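Ethylbenzene dehydrogenase alpha-subunit (Aromatoleum aromaticum, PDB 2IVF) is the alpha-subunit of a molybdenum enzyme of the molybdopterin oxidoreductase family, carrying two pterin guanine dinucleotides, a molybdenum atom and an iron-sulfur cluster. Local coordinates at residues V554-L559 against R615-F621; F895-C901 against K930-L935. All coordinates share one frame; numbering follows the deposited sequence.

Interaction 1. Residues V554-L559 against R615-F621; sequences VGYDQL and RSGAKMF. With MD1 (phosphoric acid 4-(2-amino-4-oxo-3,4,5,6,-tetrahydro-pteridin-6-yl)-2-hydroxy-3,4-dimercapto-but-3-en-yl ester guanylate ester), chain N.
The phenol of Y556 and the side chain of M620 carry this contact, one through a polar tip and the other over an aromatic face. Y556 OH donates to the main-chain oxygen of R615 at 2.6 Å; the donor stands 36° out of the carbonyl plane, while the oxygen itself lies at the edge of the ring, in its plane. M620 CG sits over one face of the same ring, 3.9 Å from the centroid and 22° off the normal, which meets the criterion for a CH-pi contact. Farther out above that face, M620 SD lies 5.2 Å from the centroid of the Y556 ring, a long Met-aromatic contact. Bends at chi2 and chi3 (-82°) of M620 then fold the methyl back: M620 CE meets L559 CD1 end to end at 3.8 Å and rests 3.2 Å from the carbonyl oxygen of G555. V554 CG1 packs between M620 CB and F621 CD1, 3.7 Å from the latter.

The oxygen gripped by Y556 belongs to a residue of the cofactor pocket. The R615 guanidinium lies with one face over MD1 N8, 3.2 Å from NH1; its NE forms a salt bridge with D966 and its NH2 a hydrogen bond with the carbonyl of I221. The Y556 bond is thus consistent with a second-shell residue positioning the backbone of a first-shell arginine.

In the fold, 554-559 runs from the turn after helix 546-553 into the short helix 557-560, and 615-621 leads into helix 617-625 with S616 at the N-cap position. L550 packs on both Y556 and F621, and A618 rests on M611, which gathers helices 546-553, 557-560, 610-613 and 617-625 around the contact, M620 reaching across to 554-559.

Interaction 2. Residues F895-C901 against K930-L935; sequences FNDFADC and KPYDIL. With MD1 (phosphoric acid 4-(2-amino-4-oxo-3,4,5,6,-tetrahydro-pteridin-6-yl)-2-hydroxy-3,4-dimercapto-but-3-en-yl ester guanylate ester), chain N.
An Asx turn at the hairpin joining strands 891-895 and 900-908 meets a 3-10 turn, 932-934, of the pterin pocket within the molybdopterin dinucleotide binding domain. N896 chi1 of 59° sets CG between the backbone N and the carbonyl carbon, where OD1 accepts from F898 N (3.0 Å) and, weakly, from A899 N. Across the contact, N896 ND2 donates to L935 O at 3.0 Å, nearly straight at 167° and with the acceptor close to the amide plane. With ND2 also bonded to R970 O, the amide is held at both ends.

Beside it, A899 CB packs on I934 CG2 (3.8 Å), and the F898 ring turns its edge to I934 O, 3.2 Å from CE2. C901 SG lies against Y932 CA at 3.7 Å. K930 NZ forms a salt bridge with D900 OD1 (3.0 Å), approaching from above the carboxylate plane.

MD1 N16 donates to Y932 OH at 2.9 Å and, weakly, to D933 OD2. These pterin-binding residues stand on a turn tied to the hairpin by the N896-L935 hydrogen bond and apolar contacts, the K930-D900 ion pair flanking it. D900 O is buried here without a polar partner, K930 CE lying 3.0 Å away.

Overall arrangement
Interaction 1 closes before interaction 2 opens along the chain, and the two belong to different sequence families, molybdopterin oxidoreductase and molybdopterin dinucleotide binding. Their centres nevertheless lie only 12 Å apart, and the segments touch directly. S616, just before helix 617-625, probably hydrogen-bonds through N to D933 O and through OG to I934 O, both 2.7 Å; A618 CB packs on P931 CD at 3.4 Å. The start of that helix is thereby joined to the 3-10 turn of 930-935, next to the six-stranded closed sheet holding strands 891-895 and 900-908, consistent with the double-psi beta-barrel of this family. Both contacts supply residues to MD1, so its pterin is bound where the two regions meet.

Interaction 1. Residues V554-L559 against R615-F621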
loop_
_atom_site.group_PDB
_atom_site.type_symbol
_atom_site.label_atom_id
_atom_site.label_comp_id
_atom_site.label_asym_id
_atom_site.label_seq_id
_atom_site.Cartn_x
_atom_site.Cartn_y
_atom_site.Cartn_z
ATOM N N VAL A 554 11.896 30.522 0.292
ATOM C CA VAL A 554 12.588 29.299 0.643
ATOM C C VAL A 554 13.775 29.012 -0.269
ATOM O O VAL A 554 14.301 27.883 -0.310
ATOM C CB VAL A 554 11.623 28.094 0.705
ATOM C CG1 VAL A 554 12.332 26.916 1.352
ATOM C CG2 VAL A 554 10.311 28.438 1.494
ATOM N N GLY A 555 14.166 30.039 -1.021
ATOM C CA GLY A 555 15.376 30.021 -1.827
ATOM C C GLY A 555 15.307 29.191 -3.096
ATOM O O GLY A 555 16.342 28.934 -3.713
ATOM N N TYR A 556 14.101 28.834 -3.527
ATOM C CA TYR A 556 13.945 28.031 -4.707
ATOM C C TYR A 556 14.180 28.810 -5.975
ATOM O O TYR A 556 14.317 28.202 -7.023
ATOM C CB TYR A 556 12.578 27.334 -4.760
ATOM C CG TYR A 556 12.476 26.069 -3.929
ATOM C CD1 TYR A 556 12.137 26.110 -2.593
ATOM C CD2 TYR A 556 12.710 24.829 -4.500
ATOM C CE1 TYR A 556 12.010 24.911 -1.839
ATOM C CE2 TYR A 556 12.588 23.675 -3.779
ATOM C CZ TYR A 556 12.250 23.716 -2.454
ATOM O OH TYR A 556 12.167 22.535 -1.748
ATOM N N ASP A 557 14.307 30.136 -5.906
ATOM C CA ASP A 557 14.660 30.877 -7.107
ATOM C C ASP A 557 16.037 30.451 -7.630
ATOM O O ASP A 557 16.328 30.573 -8.824
ATOM C CB ASP A 557 14.687 32.398 -6.855
ATOM C CG ASP A 557 15.714 32.809 -5.810
ATOM O OD1 ASP A 557 15.719 32.243 -4.710
ATOM O OD2 ASP A 557 16.484 33.723 -6.049
ATOM N N GLN A 558 16.896 29.988 -6.722
ATOM C CA GLN A 558 18.258 29.590 -7.100
ATOM C C GLN A 558 18.249 28.270 -7.852
ATOM O O GLN A 558 19.210 27.982 -8.531
ATOM C CB GLN A 558 19.157 29.429 -5.874
ATOM C CG GLN A 558 19.294 30.642 -5.021
ATOM C CD GLN A 558 19.750 30.307 -3.600
ATOM O OE1 GLN A 558 19.053 29.619 -2.836
ATOM N NE2 GLN A 558 20.915 30.828 -3.229
ATOM N N LEU A 559 17.198 27.462 -7.693
ATOM C CA LEU A 559 17.056 26.224 -8.437
ATOM C C LEU A 559 16.241 26.439 -9.717
ATOM O O LEU A 559 16.658 26.065 -10.811
ATOM C CB LEU A 559 16.336 25.178 -7.601
ATOM C CG LEU A 559 17.054 24.567 -6.385
ATOM C CD1 LEU A 559 17.777 25.597 -5.550
ATOM C CD2 LEU A 559 16.121 23.774 -5.546
ATOM N N ARG A 615 9.951 18.910 -3.075
ATOM C CA ARG A 615 11.067 18.503 -3.914
ATOM C C ARG A 615 12.263 19.312 -3.497
ATOM O O ARG A 615 12.197 20.557 -3.444
ATOM C CB ARG A 615 10.782 18.723 -5.405
ATOM C CG ARG A 615 9.876 17.659 -6.022
ATOM C CD ARG A 615 8.522 17.536 -5.340
ATOM N NE ARG A 615 7.652 16.623 -6.085
ATOM C CZ ARG A 615 6.360 16.492 -5.813
ATOM N NH1 ARG A 615 5.831 17.205 -4.823
ATOM N NH2 ARG A 615 5.605 15.674 -6.543
ATOM N N SER A 616 13.350 18.618 -3.166
ATOM C CA SER A 616 14.515 19.252 -2.543
ATOM C C SER A 616 14.238 19.994 -1.203
ATOM O O SER A 616 15.104 20.670 -0.672
ATOM C CB SER A 616 15.232 20.146 -3.554
ATOM O OG SER A 616 15.796 19.401 -4.601
ATOM N N GLY A 617 13.058 19.823 -0.632
ATOM C CA GLY A 617 12.707 20.442 0.631
ATOM C C GLY A 617 13.642 20.019 1.763
ATOM O O GLY A 617 13.954 20.835 2.624
ATOM N N ALA A 618 14.159 18.784 1.710
ATOM C CA ALA A 618 15.092 18.282 2.743
ATOM C C ALA A 618 16.365 19.124 2.853
ATOM O O ALA A 618 17.008 19.151 3.898
ATOM C CB ALA A 618 15.410 16.754 2.536
ATOM N N LYS A 619 16.714 19.838 1.791
ATOM C CA LYS A 619 17.820 20.766 1.810
ATOM C C LYS A 619 17.293 22.172 2.015
ATOM O O LYS A 619 17.864 22.931 2.798
ATOM C CB LYS A 619 18.569 20.713 0.480
ATOM C CG LYS A 619 19.755 21.701 0.337
ATOM C CD LYS A 619 20.888 21.346 1.298
ATOM C CE LYS A 619 22.205 22.111 0.974
ATOM N NZ LYS A 619 23.035 22.205 2.218
ATOM N N MET A 620 16.250 22.557 1.277
ATOM C CA MET A 620 15.892 23.998 1.211
ATOM C C MET A 620 15.186 24.403 2.500
ATOM O O MET A 620 15.327 25.527 2.980
ATOM C CB MET A 620 14.993 24.293 0.013
ATOM C CG MET A 620 15.654 23.980 -1.379
ATOM S SD MET A 620 17.334 24.636 -1.520
ATOM C CE MET A 620 16.971 26.350 -1.962
ATOM N N PHE A 621 14.428 23.489 3.067
ATOM C CA PHE A 621 13.728 23.825 4.304
ATOM C C PHE A 621 14.706 24.102 5.472
ATOM O O PHE A 621 14.692 25.222 6.020
ATOM C CB PHE A 621 12.594 22.838 4.613
ATOM C CG PHE A 621 11.270 23.247 3.990
ATOM C CD1 PHE A 621 11.187 23.602 2.643
ATOM C CD2 PHE A 621 10.116 23.305 4.734
ATOM C CE1 PHE A 621 9.971 23.963 2.068
ATOM C CE2 PHE A 621 8.917 23.700 4.154
ATOM C CZ PHE A 621 8.844 24.011 2.836
HETATM P PB MD1 N . 2.053 14.485 2.875
HETATM O O3B MD1 N . 2.195 13.029 3.475
HETATM O O1B MD1 N . 0.620 14.862 2.982
HETATM O O2B MD1 N . 3.149 15.388 3.292
HETATM O O3A MD1 N . 2.339 14.207 1.339
HETATM C C10 MD1 N . 1.297 13.874 0.396
HETATM C C11 MD1 N . 2.053 13.524 -0.876
HETATM O O11 MD1 N . 2.544 12.164 -0.625
HETATM C C12 MD1 N . 1.111 13.481 -2.049
HETATM S S12 MD1 N . -0.585 13.391 -1.844
HETATM C C13 MD1 N . 1.582 13.442 -3.337
HETATM S S13 MD1 N . 0.554 13.339 -4.672
HETATM C C14 MD1 N . 3.025 13.515 -3.663
HETATM N N15 MD1 N . 3.623 12.427 -4.358
HETATM C C16 MD1 N . 4.976 12.376 -4.574
HETATM C C15 MD1 N . 5.455 11.346 -5.363
HETATM O O14 MD1 N . 4.681 10.492 -5.874
HETATM N N17 MD1 N . 6.806 11.296 -5.475
HETATM C C17 MD1 N . 7.632 12.263 -4.899
HETATM N N16 MD1 N . 8.935 12.127 -5.099
HETATM N N18 MD1 N . 7.125 13.277 -4.179
HETATM C C20 MD1 N . 5.821 13.341 -4.021
HETATM N N8 MD1 N . 5.298 14.393 -3.338
HETATM C C7 MD1 N . 3.906 14.558 -3.020
HETATM P PA MD1 N . 2.910 12.447 4.794
HETATM O O1A MD1 N . 2.200 11.164 5.081
HETATM O O2A MD1 N . 4.364 12.371 4.525
HETATM O "O5'" MD1 N . 2.652 13.494 5.948
HETATM C "C5'" MD1 N . 1.321 13.569 6.446
HETATM C "C4'" MD1 N . 1.338 13.488 7.916
HETATM O "O4'" MD1 N . -0.039 13.405 8.263
HETATM C "C1'" MD1 N . -0.053 12.658 9.480
HETATM N N9 MD1 N . -1.362 12.087 9.827
HETATM C C4 MD1 N . -2.139 12.584 10.778
HETATM N N3 MD1 N . -1.946 13.662 11.575
HETATM C C2 MD1 N . -2.871 14.004 12.472
HETATM N N2 MD1 N . -2.695 15.094 13.266
HETATM N N1 MD1 N . -3.974 13.185 12.614
HETATM C C6 MD1 N . -4.230 12.078 11.842
HETATM O O6 MD1 N . -5.280 11.457 12.004
HETATM C C5 MD1 N . -3.273 11.759 10.866
HETATM N N7 MD1 N . -3.137 10.790 9.968
HETATM C C8 MD1 N . -1.979 11.008 9.338
HETATM C "C2'" MD1 N . 0.948 11.530 9.252
HETATM O "O2'" MD1 N . 1.495 10.982 10.476
HETATM C "C3'" MD1 N . 2.002 12.171 8.337
HETATM O "O3'" MD1 N . 3.241 12.448 9.041
#

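Interaction 2. Residues F895-C901 against K930-L935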
loop_
_atom_site.group_PDB
_atom_site.type_symbol
_atom_site.label_atom_id
_atom_site.label_comp_id
_atom_site.label_asym_id
_atom_site.label_seq_id
_atom_site.Cartn_x
_atom_site.Cartn_y
_atom_site.Cartn_z
ATOM N N PHE A 895 22.750 10.420 -6.989
ATOM C CA PHE A 895 23.190 11.789 -6.926
ATOM C C PHE A 895 23.026 12.520 -8.230
ATOM O O PHE A 895 22.993 11.909 -9.294
ATOM C CB PHE A 895 24.675 11.863 -6.425
ATOM C CG PHE A 895 25.690 11.252 -7.370
ATOM C CD1 PHE A 895 25.903 9.876 -7.394
ATOM C CD2 PHE A 895 26.429 12.052 -8.218
ATOM C CE1 PHE A 895 26.833 9.336 -8.245
ATOM C CE2 PHE A 895 27.370 11.515 -9.083
ATOM C CZ PHE A 895 27.570 10.162 -9.103
ATOM N N ASN A 896 23.019 13.848 -8.148
ATOM C CA ASN A 896 23.079 14.644 -9.339
ATOM C C ASN A 896 23.788 15.927 -9.005
ATOM O O ASN A 896 24.517 15.971 -8.006
ATOM C CB ASN A 896 21.695 14.848 -9.947
ATOM C CG ASN A 896 20.685 15.536 -9.015
ATOM O OD1 ASN A 896 21.030 16.197 -8.050
ATOM N ND2 ASN A 896 19.418 15.374 -9.329
ATOM N N ASP A 897 23.632 16.946 -9.830
ATOM C CA ASP A 897 24.356 18.180 -9.598
ATOM C C ASP A 897 23.923 18.925 -8.344
ATOM O O ASP A 897 24.630 19.820 -7.887
ATOM C CB ASP A 897 24.300 19.079 -10.844
ATOM C CG ASP A 897 25.153 18.550 -11.978
ATOM O OD1 ASP A 897 25.833 17.494 -11.779
ATOM O OD2 ASP A 897 25.101 19.146 -13.090
ATOM N N PHE A 898 22.808 18.540 -7.755
ATOM C CA PHE A 898 22.264 19.248 -6.615
ATOM C C PHE A 898 22.514 18.577 -5.278
ATOM O O PHE A 898 22.871 19.252 -4.336
ATOM C CB PHE A 898 20.775 19.478 -6.799
ATOM C CG PHE A 898 20.172 20.243 -5.695
ATOM C CD1 PHE A 898 20.374 21.602 -5.577
ATOM C CD2 PHE A 898 19.404 19.595 -4.735
ATOM C CE1 PHE A 898 19.809 22.324 -4.518
ATOM C CE2 PHE A 898 18.833 20.309 -3.667
ATOM C CZ PHE A 898 19.038 21.670 -3.557
ATOM N N ALA A 899 22.329 17.262 -5.191
ATOM C CA ALA A 899 22.445 16.586 -3.905
ATOM C C ALA A 899 22.576 15.093 -4.104
ATOM O O ALA A 899 22.723 14.627 -5.216
ATOM C CB ALA A 899 21.217 16.910 -3.021
ATOM N N ASP A 900 22.576 14.363 -3.003
ATOM C CA ASP A 900 22.740 12.918 -3.055
ATOM C C ASP A 900 22.027 12.255 -1.917
ATOM O O ASP A 900 21.701 12.899 -0.921
ATOM C CB ASP A 900 24.214 12.530 -2.996
ATOM C CG ASP A 900 24.864 12.843 -1.633
ATOM O OD1 ASP A 900 24.865 14.025 -1.217
ATOM O OD2 ASP A 900 25.377 11.905 -0.979
ATOM N N CYS A 901 21.832 10.948 -2.049
ATOM C CA CYS A 901 21.246 10.179 -0.978
ATOM C C CYS A 901 21.730 8.754 -1.095
ATOM O O CYS A 901 22.356 8.402 -2.090
ATOM C CB CYS A 901 19.758 10.241 -1.063
ATOM S SG CYS A 901 19.069 9.423 -2.523
ATOM N N LYS A 930 18.475 12.097 4.396
ATOM C CA LYS A 930 18.443 12.697 3.075
ATOM C C LYS A 930 17.596 11.763 2.189
ATOM O O LYS A 930 18.088 10.751 1.704
ATOM C CB LYS A 930 19.836 12.830 2.565
ATOM C CG LYS A 930 20.647 13.924 3.330
ATOM C CD LYS A 930 22.117 13.794 3.150
ATOM C CE LYS A 930 22.605 14.010 1.749
ATOM N NZ LYS A 930 24.110 14.080 1.737
ATOM N N PRO A 931 16.343 12.148 1.918
ATOM C CA PRO A 931 15.529 11.265 1.121
ATOM C C PRO A 931 15.853 11.415 -0.347
ATOM O O PRO A 931 16.510 12.357 -0.746
ATOM C CB PRO A 931 14.112 11.744 1.427
ATOM C CG PRO A 931 14.318 13.220 1.516
ATOM C CD PRO A 931 15.633 13.408 2.219
ATOM N N TYR A 932 15.381 10.506 -1.189
ATOM C CA TYR A 932 15.624 10.681 -2.611
ATOM C C TYR A 932 15.094 12.028 -3.097
ATOM O O TYR A 932 15.653 12.644 -4.015
ATOM C CB TYR A 932 15.033 9.523 -3.403
ATOM C CG TYR A 932 13.777 9.722 -4.175
ATOM C CD1 TYR A 932 12.504 9.520 -3.589
ATOM C CD2 TYR A 932 13.845 9.937 -5.542
ATOM C CE1 TYR A 932 11.334 9.615 -4.346
ATOM C CE2 TYR A 932 12.692 10.040 -6.316
ATOM C CZ TYR A 932 11.436 9.880 -5.723
ATOM O OH TYR A 932 10.337 9.992 -6.526
ATOM N N ASP A 933 14.057 12.509 -2.436
ATOM C CA ASP A 933 13.445 13.803 -2.805
ATOM C C ASP A 933 14.397 14.987 -2.749
ATOM O O ASP A 933 14.139 16.022 -3.405
ATOM C CB ASP A 933 12.199 14.063 -1.950
ATOM C CG ASP A 933 11.330 12.867 -1.866
ATOM O OD1 ASP A 933 11.683 11.951 -1.104
ATOM O OD2 ASP A 933 10.288 12.815 -2.557
ATOM N N ILE A 934 15.484 14.858 -1.979
ATOM C CA ILE A 934 16.421 15.939 -1.818
ATOM C C ILE A 934 16.941 16.378 -3.184
ATOM O O ILE A 934 17.269 17.555 -3.373
ATOM C CB ILE A 934 17.598 15.578 -0.871
ATOM C CG1 ILE A 934 18.371 16.818 -0.425
ATOM C CG2 ILE A 934 18.644 14.604 -1.546
ATOM C CD1 ILE A 934 19.321 16.530 0.694
ATOM N N LEU A 935 17.013 15.465 -4.140
ATOM C CA LEU A 935 17.640 15.801 -5.447
ATOM C C LEU A 935 16.652 16.133 -6.578
ATOM O O LEU A 935 17.058 16.264 -7.734
ATOM C CB LEU A 935 18.633 14.710 -5.876
ATOM C CG LEU A 935 18.217 13.247 -5.731
ATOM C CD1 LEU A 935 17.174 12.962 -6.793
ATOM C CD2 LEU A 935 19.409 12.376 -5.875
HETATM P PB MD1 N . 2.053 14.485 2.875
HETATM O O3B MD1 N . 2.195 13.029 3.475
HETATM O O1B MD1 N . 0.620 14.862 2.982
HETATM O O2B MD1 N . 3.149 15.388 3.292
HETATM O O3A MD1 N . 2.339 14.207 1.339
HETATM C C10 MD1 N . 1.297 13.874 0.396
HETATM C C11 MD1 N . 2.053 13.524 -0.876
HETATM O O11 MD1 N . 2.544 12.164 -0.625
HETATM C C12 MD1 N . 1.111 13.481 -2.049
HETATM S S12 MD1 N . -0.585 13.391 -1.844
HETATM C C13 MD1 N . 1.582 13.442 -3.337
HETATM S S13 MD1 N . 0.554 13.339 -4.672
HETATM C C14 MD1 N . 3.025 13.515 -3.663
HETATM N N15 MD1 N . 3.623 12.427 -4.358
HETATM C C16 MD1 N . 4.976 12.376 -4.574
HETATM C C15 MD1 N . 5.455 11.346 -5.363
HETATM O O14 MD1 N . 4.681 10.492 -5.874
HETATM N N17 MD1 N . 6.806 11.296 -5.475
HETATM C C17 MD1 N . 7.632 12.263 -4.899
HETATM N N16 MD1 N . 8.935 12.127 -5.099
HETATM N N18 MD1 N . 7.125 13.277 -4.179
HETATM C C20 MD1 N . 5.821 13.341 -4.021
HETATM N N8 MD1 N . 5.298 14.393 -3.338
HETATM C C7 MD1 N . 3.906 14.558 -3.020
HETATM P PA MD1 N . 2.910 12.447 4.794
HETATM O O1A MD1 N . 2.200 11.164 5.081
HETATM O O2A MD1 N . 4.364 12.371 4.525
HETATM O "O5'" MD1 N . 2.652 13.494 5.948
HETATM C "C5'" MD1 N . 1.321 13.569 6.446
HETATM C "C4'" MD1 N . 1.338 13.488 7.916
HETATM O "O4'" MD1 N . -0.039 13.405 8.263
HETATM C "C1'" MD1 N . -0.053 12.658 9.480
HETATM N N9 MD1 N . -1.362 12.087 9.827
HETATM C C4 MD1 N . -2.139 12.584 10.778
HETATM N N3 MD1 N . -1.946 13.662 11.575
HETATM C C2 MD1 N . -2.871 14.004 12.472
HETATM N N2 MD1 N . -2.695 15.094 13.266
HETATM N N1 MD1 N . -3.974 13.185 12.614
HETATM C C6 MD1 N . -4.230 12.078 11.842
HETATM O O6 MD1 N . -5.280 11.457 12.004
HETATM C C5 MD1 N . -3.273 11.759 10.866
HETATM N N7 MD1 N . -3.137 10.790 9.968
HETATM C C8 MD1 N . -1.979 11.008 9.338
HETATM C "C2'" MD1 N . 0.948 11.530 9.252
HETATM O "O2'" MD1 N . 1.495 10.982 10.476
HETATM C "C3'" MD1 N . 2.002 12.171 8.337
HETATM O "O3'" MD1 N . 3.241 12.448 9.041
#